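Transmembrane oligosaccharyl transferase, putative (Archaeoglobus fulgidus, PDB 3VGP) belongs to the AglB family of large archaeal membrane proteins and is represented here by its C-terminal globular domain, a mixed fold of helices and a small sheet. Local coordinates at residues A[9-14]-A[154-159]; A[66-71]-A[134-139]; A[103-108]-A[122-127]. The protein carries 1 engineered substitution. All blocks are in the same frame, centred on the assembly; numbering follows the deposited sequence.

In the fold
The three contacts step through the domain from its sheet to a pair of outer helices. Interaction 1 lays helix 6-20 on strand 156-161, interaction 2 joins helix 58-69 to helix 132-138, and interaction 3 pairs helix 105-111 with helix 121-129. Interactions 1 and 2, with centres about 17 Å apart, meet on the side of the strand that K157 points to, where K157 NZ lies 2.6 Å from H137 O, a probable hydrogen bond. Interactions 2 and 3 are closer, about 11 Å between centres, and touch through T70 CG2 and I108 CG2 at 3.9 Å. Interactions 1 and 3 stay about 10 Å apart at their nearest atoms, so interaction 2 bridges them.

Interaction 1 of 3, residues A[9-14]-A[154-159]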
loop_
_atom_site.group_PDB
_atom_site.type_symbol
_atom_site.label_atom_id
_atom_site.label_comp_id
_atom_site.label_asym_id
_atom_site.label_seq_id
_atom_site.Cartn_x
_atom_site.Cartn_y
_atom_site.Cartn_z
ATOM N N LYS A 9 4.121 -10.495 -8.588
ATOM C CA LYS A 9 5.507 -10.559 -9.037
ATOM C C LYS A 9 5.715 -9.654 -10.245
ATOM O O LYS A 9 6.735 -8.974 -10.347
ATOM C CB LYS A 9 5.896 -12.002 -9.375
ATOM C CG LYS A 9 6.020 -12.902 -8.151
ATOM C CD LYS A 9 6.448 -14.313 -8.532
ATOM C CE LYS A 9 6.632 -15.188 -7.300
ATOM N NZ LYS A 9 7.031 -16.582 -7.657
ATOM N N GLU A 10 4.738 -9.652 -11.150
ATOM C CA GLU A 10 4.777 -8.819 -12.351
ATOM C C GLU A 10 4.737 -7.339 -11.986
ATOM O O GLU A 10 5.481 -6.529 -12.539
ATOM C CB GLU A 10 3.578 -9.119 -13.249
ATOM C CG GLU A 10 3.820 -10.117 -14.361
ATOM C CD GLU A 10 2.606 -10.249 -15.266
ATOM O OE1 GLU A 10 1.623 -10.905 -14.859
ATOM O OE2 GLU A 10 2.630 -9.680 -16.378
ATOM N N ALA A 11 3.842 -6.990 -11.069
ATOM C CA ALA A 11 3.707 -5.608 -10.632
ATOM C C ALA A 11 5.017 -5.143 -10.007
ATOM O O ALA A 11 5.503 -4.051 -10.298
ATOM C CB ALA A 11 2.568 -5.490 -9.625
ATOM N N LEU A 12 5.590 -5.977 -9.144
ATOM C CA LEU A 12 6.842 -5.631 -8.485
ATOM C C LEU A 12 7.972 -5.473 -9.494
ATOM O O LEU A 12 8.854 -4.636 -9.314
ATOM C CB LEU A 12 7.204 -6.688 -7.436
ATOM C CG LEU A 12 6.436 -6.567 -6.115
ATOM C CD1 LEU A 12 6.585 -7.840 -5.300
ATOM C CD2 LEU A 12 6.952 -5.362 -5.340
ATOM N N GLU A 13 7.938 -6.269 -10.559
ATOM C CA GLU A 13 8.965 -6.196 -11.596
ATOM C C GLU A 13 8.806 -4.930 -12.435
ATOM O O GLU A 13 9.794 -4.330 -12.865
ATOM C CB GLU A 13 8.895 -7.430 -12.502
ATOM C CG GLU A 13 9.924 -7.444 -13.623
ATOM C CD GLU A 13 11.336 -7.174 -13.128
ATOM O OE1 GLU A 13 11.762 -7.820 -12.144
ATOM O OE2 GLU A 13 12.023 -6.319 -13.727
ATOM N N TRP A 14 7.562 -4.528 -12.673
ATOM C CA TRP A 14 7.292 -3.320 -13.448
ATOM C C TRP A 14 7.796 -2.104 -12.676
ATOM O O TRP A 14 8.358 -1.171 -13.256
ATOM C CB TRP A 14 5.788 -3.173 -13.697
ATOM C CG TRP A 14 5.432 -1.971 -14.524
ATOM C CD1 TRP A 14 5.351 -1.901 -15.886
ATOM C CD2 TRP A 14 5.133 -0.658 -14.037
ATOM N NE1 TRP A 14 5.021 -0.624 -16.279
ATOM C CE2 TRP A 14 4.880 0.158 -15.162
ATOM C CE3 TRP A 14 5.055 -0.092 -12.757
ATOM C CZ2 TRP A 14 4.554 1.515 -15.045
ATOM C CZ3 TRP A 14 4.730 1.256 -12.640
ATOM C CH2 TRP A 14 4.484 2.044 -13.780
ATOM N N GLY A 154 -3.993 -7.803 -13.216
ATOM C CA GLY A 154 -5.036 -8.580 -12.575
ATOM C C GLY A 154 -5.776 -7.577 -11.709
ATOM O O GLY A 154 -6.238 -6.552 -12.213
ATOM N N ASP A 155 -5.882 -7.840 -10.411
ATOM C CA ASP A 155 -6.556 -6.896 -9.527
ATOM C C ASP A 155 -5.540 -6.108 -8.707
ATOM O O ASP A 155 -5.905 -5.368 -7.794
ATOM C CB ASP A 155 -7.546 -7.604 -8.599
ATOM C CG ASP A 155 -6.909 -8.714 -7.798
ATOM O OD1 ASP A 155 -6.634 -9.782 -8.381
ATOM O OD2 ASP A 155 -6.681 -8.520 -6.585
ATOM N N VAL A 156 -4.263 -6.278 -9.034
ATOM C CA VAL A 156 -3.203 -5.544 -8.353
ATOM C C VAL A 156 -3.135 -4.191 -9.059
ATOM O O VAL A 156 -2.887 -4.130 -10.265
ATOM C CB VAL A 156 -1.836 -6.258 -8.484
ATOM C CG1 VAL A 156 -0.766 -5.478 -7.729
ATOM C CG2 VAL A 156 -1.930 -7.669 -7.940
ATOM N N LYS A 157 -3.365 -3.114 -8.314
ATOM C CA LYS A 157 -3.349 -1.774 -8.895
ATOM C C LYS A 157 -2.168 -0.957 -8.386
ATOM O O LYS A 157 -1.908 -0.916 -7.186
ATOM C CB LYS A 157 -4.654 -1.040 -8.570
ATOM C CG LYS A 157 -5.903 -1.743 -9.075
ATOM C CD LYS A 157 -7.158 -0.930 -8.804
ATOM C CE LYS A 157 -8.401 -1.689 -9.267
ATOM N NZ LYS A 157 -9.652 -0.911 -9.087
ATOM N N ILE A 158 -1.458 -0.310 -9.309
ATOM C CA ILE A 158 -0.309 0.515 -8.954
ATOM C C ILE A 158 -0.670 1.984 -9.128
ATOM O O ILE A 158 -1.062 2.413 -10.212
ATOM C CB ILE A 158 0.918 0.185 -9.838
ATOM C CG1 ILE A 158 1.327 -1.277 -9.631
ATOM C CG2 ILE A 158 2.089 1.100 -9.477
ATOM C CD1 ILE A 158 2.477 -1.720 -10.504
ATOM N N PHE A 159 -0.547 2.743 -8.045
ATOM C CA PHE A 159 -0.851 4.168 -8.049
ATOM C C PHE A 159 0.441 4.949 -7.881
ATOM O O PHE A 159 1.305 4.566 -7.096
ATOM C CB PHE A 159 -1.788 4.509 -6.889
ATOM C CG PHE A 159 -3.141 3.858 -6.986
ATOM C CD1 PHE A 159 -4.194 4.506 -7.619
ATOM C CD2 PHE A 159 -3.355 2.593 -6.450
ATOM C CE1 PHE A 159 -5.443 3.910 -7.716
ATOM C CE2 PHE A 159 -4.602 1.983 -6.542
ATOM C CZ PHE A 159 -5.647 2.640 -7.174
#
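I158 and V156 of the strand meet A11 and W14 of the helix in a purely apolar contact. The methyl A11 CB rests 3.8 Å from V156 CG1 and 3.9 Å from I158 CD1, touching both strand side chains at once. I158 CD1 in turn reaches W14 CE3 at 3.8 Å, approaching the indole obliquely, while the other branch, I158 CG2, comes to 4.1 Å from W14 CZ3. The isoleucine therefore meets the six-membered part of the indole with both of its branches. Its longer arm gets there because CG1 stands anti to the carbonyl carbon (chi1 -61°) and the chain continues extended, so that CD1 reaches the helix backbone as well and lies 3.8 Å from A11 O.

The backbones explain the choice of residues. Helix 9-14 runs nearly along strand 156-159, 18° between their directions and 9.4 Å between their axes. At A11, the point of nearest approach, a small side chain suits the space; W14, three residues on and on the same helix face, can span a wider gap. V156 and I158, two apart, both point to the helix, whereas K157 between them points away and bonds to H137 O and N140 OD1. Around the contact, A11 also touches F153 of the adjoining strand, V156 touches V90, and I158 touches Y88 and M15. This is helix-on-sheet packing in a mixed domain of helices and a four-stranded sheet. With no polar bond across these two segments, their attachment rests on apolar burial and the fit of methyls against one another and the indole.

Interaction 2 of 3, residues A[66-71]-A[134-139]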
loop_
_atom_site.group_PDB
_atom_site.type_symbol
_atom_site.label_atom_id
_atom_site.label_comp_id
_atom_site.label_asym_id
_atom_site.label_seq_id
_atom_site.Cartn_x
_atom_site.Cartn_y
_atom_site.Cartn_z
ATOM N N ALA A 66 -0.601 0.507 7.076
ATOM C CA ALA A 66 -1.888 0.420 7.755
ATOM C C ALA A 66 -2.452 1.813 8.056
ATOM O O ALA A 66 -3.634 2.073 7.831
ATOM C CB ALA A 66 -1.746 -0.393 9.043
ATOM N N LYS A 67 -1.613 2.713 8.559
ATOM C CA LYS A 67 -2.068 4.066 8.862
ATOM C C LYS A 67 -2.502 4.771 7.582
ATOM O O LYS A 67 -3.468 5.536 7.568
ATOM C CB LYS A 67 -0.946 4.866 9.529
ATOM C CG LYS A 67 -0.591 4.413 10.941
ATOM C CD LYS A 67 -1.687 4.751 11.942
ATOM C CE LYS A 67 -1.232 4.441 13.366
ATOM N NZ LYS A 67 -2.284 4.739 14.381
ATOM N N PHE A 68 -1.775 4.509 6.505
ATOM C CA PHE A 68 -2.068 5.116 5.215
ATOM C C PHE A 68 -3.392 4.602 4.660
ATOM O O PHE A 68 -4.272 5.384 4.303
ATOM C CB PHE A 68 -0.936 4.797 4.231
ATOM C CG PHE A 68 -1.192 5.267 2.825
ATOM C CD1 PHE A 68 -0.754 6.513 2.399
ATOM C CD2 PHE A 68 -1.873 4.454 1.926
ATOM C CE1 PHE A 68 -0.989 6.942 1.098
ATOM C CE2 PHE A 68 -2.115 4.875 0.624
ATOM C CZ PHE A 68 -1.670 6.123 0.210
ATOM N N PHE A 69 -3.535 3.281 4.599
ATOM C CA PHE A 69 -4.745 2.683 4.055
ATOM C C PHE A 69 -6.006 2.981 4.858
ATOM O O PHE A 69 -7.068 3.192 4.272
ATOM C CB PHE A 69 -4.568 1.166 3.891
ATOM C CG PHE A 69 -3.657 0.780 2.744
ATOM C CD1 PHE A 69 -3.766 1.419 1.503
ATOM C CD2 PHE A 69 -2.710 -0.231 2.894
ATOM C CE1 PHE A 69 -2.944 1.052 0.433
ATOM C CE2 PHE A 69 -1.884 -0.608 1.834
ATOM C CZ PHE A 69 -2.000 0.034 0.599
ATOM N N THR A 70 -5.891 3.025 6.183
ATOM C CA THR A 70 -7.054 3.292 7.028
ATOM C C THR A 70 -7.371 4.772 7.234
ATOM O O THR A 70 -8.357 5.110 7.897
ATOM C CB THR A 70 -6.908 2.610 8.414
ATOM O OG1 THR A 70 -5.718 3.075 9.065
ATOM C CG2 THR A 70 -6.826 1.107 8.249
ATOM N N ALA A 71 -6.555 5.657 6.669
ATOM C CA ALA A 71 -6.801 7.088 6.808
ATOM C C ALA A 71 -8.155 7.440 6.201
ATOM O O ALA A 71 -8.547 6.884 5.176
ATOM C CB ALA A 71 -5.700 7.885 6.118
ATOM N N TYR A 134 -10.375 2.754 0.068
ATOM C CA TYR A 134 -11.588 2.589 -0.727
ATOM C C TYR A 134 -11.489 3.500 -1.948
ATOM O O TYR A 134 -11.739 3.078 -3.079
ATOM C CB TYR A 134 -12.835 2.971 0.083
ATOM C CG TYR A 134 -14.104 2.973 -0.748
ATOM C CD1 TYR A 134 -14.913 1.837 -0.827
ATOM C CD2 TYR A 134 -14.470 4.096 -1.488
ATOM C CE1 TYR A 134 -16.057 1.820 -1.628
ATOM C CE2 TYR A 134 -15.610 4.091 -2.292
ATOM C CZ TYR A 134 -16.397 2.949 -2.356
ATOM O OH TYR A 134 -17.527 2.945 -3.141
ATOM N N ARG A 135 -11.120 4.755 -1.716
ATOM C CA ARG A 135 -11.001 5.716 -2.803
ATOM C C ARG A 135 -9.928 5.339 -3.813
ATOM O O ARG A 135 -9.985 5.760 -4.966
ATOM C CB ARG A 135 -10.759 7.114 -2.241
ATOM C CG ARG A 135 -12.060 7.834 -1.905
ATOM C CD ARG A 135 -11.821 9.006 -0.990
ATOM N NE ARG A 135 -11.637 8.566 0.387
ATOM C CZ ARG A 135 -11.248 9.361 1.376
ATOM N NH1 ARG A 135 -10.995 10.642 1.139
ATOM N NH2 ARG A 135 -11.117 8.875 2.599
ATOM N N LEU A 136 -8.949 4.549 -3.386
ATOM C CA LEU A 136 -7.913 4.103 -4.308
ATOM C C LEU A 136 -8.425 2.918 -5.122
ATOM O O LEU A 136 -8.669 3.024 -6.326
ATOM C CB LEU A 136 -6.644 3.674 -3.552
ATOM C CG LEU A 136 -5.777 4.773 -2.931
ATOM C CD1 LEU A 136 -4.763 4.173 -1.976
ATOM C CD2 LEU A 136 -5.067 5.526 -4.044
ATOM N N HIS A 137 -8.615 1.792 -4.446
ATOM C CA HIS A 137 -9.029 0.564 -5.109
ATOM C C HIS A 137 -10.438 0.500 -5.691
ATOM O O HIS A 137 -10.625 -0.023 -6.791
ATOM C CB HIS A 137 -8.837 -0.614 -4.155
ATOM C CG HIS A 137 -8.695 -1.932 -4.847
ATOM N ND1 HIS A 137 -7.521 -2.330 -5.449
ATOM C CD2 HIS A 137 -9.581 -2.937 -5.044
ATOM C CE1 HIS A 137 -7.689 -3.526 -5.985
ATOM N NE2 HIS A 137 -8.930 -3.916 -5.754
HETATM N N MSE A 138 -11.426 1.005 -4.962
HETATM C CA MSE A 138 -12.807 0.949 -5.442
HETATM C C MSE A 138 -13.151 2.019 -6.469
HETATM O O MSE A 138 -14.020 1.804 -7.311
HETATM C CB MSE A 138 -13.798 1.065 -4.276
HETATM C CG MSE A 138 -13.536 0.147 -3.097
HETATM SE SE MSE A 138 -13.061 -1.656 -3.533
HETATM C CE MSE A 138 -11.371 -1.658 -2.656
ATOM N N GLU A 139 -12.473 3.164 -6.411
ATOM C CA GLU A 139 -12.760 4.256 -7.342
ATOM C C GLU A 139 -11.590 4.629 -8.244
ATOM O O GLU A 139 -11.647 5.645 -8.930
ATOM C CB GLU A 139 -13.187 5.510 -6.574
ATOM C CG GLU A 139 -14.312 5.302 -5.585
ATOM C CD GLU A 139 -14.825 6.608 -5.010
ATOM O OE1 GLU A 139 -14.007 7.525 -4.776
ATOM O OE2 GLU A 139 -16.049 6.715 -4.781
#
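L136 pushes one methyl, CD1, to the edges of two phenylalanine rings, F68 and F69, and this is the tight part of the contact. L136 CD1 lies 3.8 Å from F68 CE2 and 4.3 Å from F69 CE1, near the plane of each ring, and the leucine side chain crosses that of F68 at about a right angle. With CG anti to the carbonyl carbon (chi1 -73°), the L136 side chain brings CD1 to both rings; an apolar chain of this length suits a buried place beside two aromatic edges. Both rings also touch V89 of the central sheet, so the leucine joins a core shared by two helices and a strand. Helix 132-138 carries a wider pi-type turn here: Y134 O accepts from M138 N at 2.8 Å and weakly from E139 N at 3.4 Å. In the other segment A66 O is gripped twice, by T70 N at 3.0 Å and by T70 OG1 at 2.6 Å, from opposite faces of its plane. The looser side belongs to the partly exposed R135. Its NH2 stops 4.1 Å from A71 O; the guanidinium hydrogen-bonds instead to K72 O, the next carbonyl along.

Interaction 3 of 3, residues A[103-108]-A[122-127]; sequences TKFPAI and GEILNF
T103 OG1 is held between two backbone groups, T96 O and the N of F105, the aromatic that touches I124 and F127 across the contact. Its bond from F105 N is a capping bond of 3.0 Å with an N-H...O angle of 161°, and with the bond to T96 O it links the start of helix 105-111 to the preceding loop. Threonine suits this place: a short hydroxyl can take the N-H of the second residue on, forming an ST turn. P106 follows in the first helical turn, where its missing N-H costs no helical bond, and I108 N then closes onto K104 O at 3.0 Å.

With its start fixed, the helix offers the F105 ring to helix 121-129. CG lies anti to the backbone N, beside the carbonyl carbon (chi1 -170°), which turns one edge of the ring to I124 and F127, three residues apart on the facing helix. F105 CZ and F105 CE1 sit 3.9 Å and 4.0 Å from F127 CD2. F127 CD2 lies near the plane of the F105 ring and F105 CZ near that of F127, so the contact is rim to rim rather than over a face, and the side chains cross at about a right angle. Nearer the base of the ring, F105 CD1 touches I124 CG2 at 4.1 Å, again at the edge, as the two side chains slide past each other in opposite directions. The beta-branched isoleucine has CG2 ready for this contact, while L125 next to it points away from the first helix and is exposed.

Edge-to-face partners extend the aromatic cluster, F128 to F105 and Y114 to F127, and M109 of helix 105-111 touches both I124 and F127. T70, just beyond helix 58-69, reaches the same cluster, and K104 ties the helix start to E94, just past strand 88-91, by a salt bridge.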
loop_
_atom_site.group_PDB
_atom_site.type_symbol
_atom_site.label_atom_id
_atom_site.label_comp_id
_atom_site.label_asym_id
_atom_site.label_seq_id
_atom_site.Cartn_x
_atom_site.Cartn_y
_atom_site.Cartn_z
ATOM N N THR A 103 -10.092 -11.697 3.453
ATOM C CA THR A 103 -9.598 -10.331 3.468
ATOM C C THR A 103 -8.508 -10.089 4.504
ATOM O O THR A 103 -8.490 -10.704 5.569
ATOM C CB THR A 103 -10.751 -9.355 3.753
ATOM O OG1 THR A 103 -10.232 -8.026 3.867
ATOM C CG2 THR A 103 -11.448 -9.723 5.058
ATOM N N LYS A 104 -7.597 -9.178 4.174
ATOM C CA LYS A 104 -6.511 -8.817 5.069
ATOM C C LYS A 104 -6.806 -7.453 5.683
ATOM O O LYS A 104 -6.015 -6.944 6.471
ATOM C CB LYS A 104 -5.184 -8.761 4.300
ATOM C CG LYS A 104 -4.679 -10.119 3.840
ATOM C CD LYS A 104 -3.431 -10.000 2.965
ATOM C CE LYS A 104 -2.968 -11.381 2.512
ATOM N NZ LYS A 104 -1.753 -11.330 1.657
ATOM N N PHE A 105 -7.941 -6.857 5.323
ATOM C CA PHE A 105 -8.273 -5.543 5.868
ATOM C C PHE A 105 -8.403 -5.560 7.393
ATOM O O PHE A 105 -7.990 -4.614 8.060
ATOM C CB PHE A 105 -9.543 -4.981 5.222
ATOM C CG PHE A 105 -9.794 -3.540 5.568
ATOM C CD1 PHE A 105 -10.853 -3.183 6.395
ATOM C CD2 PHE A 105 -8.930 -2.544 5.118
ATOM C CE1 PHE A 105 -11.047 -1.856 6.772
ATOM C CE2 PHE A 105 -9.115 -1.212 5.495
ATOM C CZ PHE A 105 -10.178 -0.874 6.325
ATOM N N PRO A 106 -8.979 -6.628 7.969
ATOM C CA PRO A 106 -9.071 -6.612 9.433
ATOM C C PRO A 106 -7.670 -6.575 10.057
ATOM O O PRO A 106 -7.453 -5.910 11.067
ATOM C CB PRO A 106 -9.817 -7.909 9.740
ATOM C CG PRO A 106 -10.749 -8.023 8.557
ATOM C CD PRO A 106 -9.813 -7.703 7.402
ATOM N N ALA A 107 -6.724 -7.287 9.447
ATOM C CA ALA A 107 -5.352 -7.315 9.941
ATOM C C ALA A 107 -4.756 -5.920 9.826
ATOM O O ALA A 107 -4.065 -5.452 10.726
ATOM C CB ALA A 107 -4.514 -8.317 9.135
ATOM N N ILE A 108 -5.027 -5.260 8.706
ATOM C CA ILE A 108 -4.531 -3.908 8.489
ATOM C C ILE A 108 -5.088 -2.989 9.575
ATOM O O ILE A 108 -4.356 -2.194 10.163
ATOM C CB ILE A 108 -4.946 -3.387 7.088
ATOM C CG1 ILE A 108 -4.131 -4.110 6.010
ATOM C CG2 ILE A 108 -4.746 -1.887 7.000
ATOM C CD1 ILE A 108 -4.566 -3.802 4.574
ATOM N N GLY A 122 -20.729 -5.538 9.444
ATOM C CA GLY A 122 -21.308 -4.343 8.854
ATOM C C GLY A 122 -20.536 -3.080 9.194
ATOM O O GLY A 122 -20.395 -2.186 8.354
ATOM N N GLU A 123 -20.039 -3.000 10.425
ATOM C CA GLU A 123 -19.273 -1.838 10.865
ATOM C C GLU A 123 -17.908 -1.790 10.175
ATOM O O GLU A 123 -17.414 -0.713 9.838
ATOM C CB GLU A 123 -19.090 -1.870 12.387
ATOM C CG GLU A 123 -20.403 -1.827 13.167
ATOM C CD GLU A 123 -20.204 -1.987 14.667
ATOM O OE1 GLU A 123 -19.491 -2.925 15.074
ATOM O OE2 GLU A 123 -20.768 -1.182 15.439
ATOM N N ILE A 124 -17.302 -2.956 9.963
ATOM C CA ILE A 124 -16.002 -3.023 9.300
ATOM C C ILE A 124 -16.143 -2.581 7.846
ATOM O O ILE A 124 -15.280 -1.890 7.311
ATOM C CB ILE A 124 -15.421 -4.454 9.323
ATOM C CG1 ILE A 124 -15.202 -4.903 10.770
ATOM C CG2 ILE A 124 -14.103 -4.498 8.554
ATOM C CD1 ILE A 124 -14.854 -6.364 10.906
ATOM N N LEU A 125 -17.232 -2.995 7.206
ATOM C CA LEU A 125 -17.474 -2.623 5.819
ATOM C C LEU A 125 -17.683 -1.120 5.718
ATOM O O LEU A 125 -17.136 -0.462 4.835
ATOM C CB LEU A 125 -18.706 -3.356 5.273
ATOM C CG LEU A 125 -19.138 -2.949 3.859
ATOM C CD1 LEU A 125 -17.958 -3.056 2.903
ATOM C CD2 LEU A 125 -20.297 -3.826 3.397
ATOM N N ASN A 126 -18.472 -0.572 6.637
ATOM C CA ASN A 126 -18.737 0.856 6.643
ATOM C C ASN A 126 -17.439 1.636 6.874
ATOM O O ASN A 126 -17.202 2.664 6.239
ATOM C CB ASN A 126 -19.766 1.195 7.723
ATOM C CG ASN A 126 -20.179 2.647 7.690
ATOM O OD1 ASN A 126 -20.605 3.156 6.652
ATOM N ND2 ASN A 126 -20.056 3.325 8.825
ATOM N N PHE A 127 -16.600 1.141 7.779
ATOM C CA PHE A 127 -15.325 1.792 8.066
ATOM C C PHE A 127 -14.512 1.793 6.776
ATOM O O PHE A 127 -14.026 2.832 6.335
ATOM C CB PHE A 127 -14.550 1.023 9.143
ATOM C CG PHE A 127 -13.271 1.693 9.566
ATOM C CD1 PHE A 127 -13.271 2.650 10.577
ATOM C CD2 PHE A 127 -12.066 1.381 8.941
ATOM C CE1 PHE A 127 -12.091 3.286 10.959
ATOM C CE2 PHE A 127 -10.881 2.012 9.314
ATOM C CZ PHE A 127 -10.894 2.967 10.326
#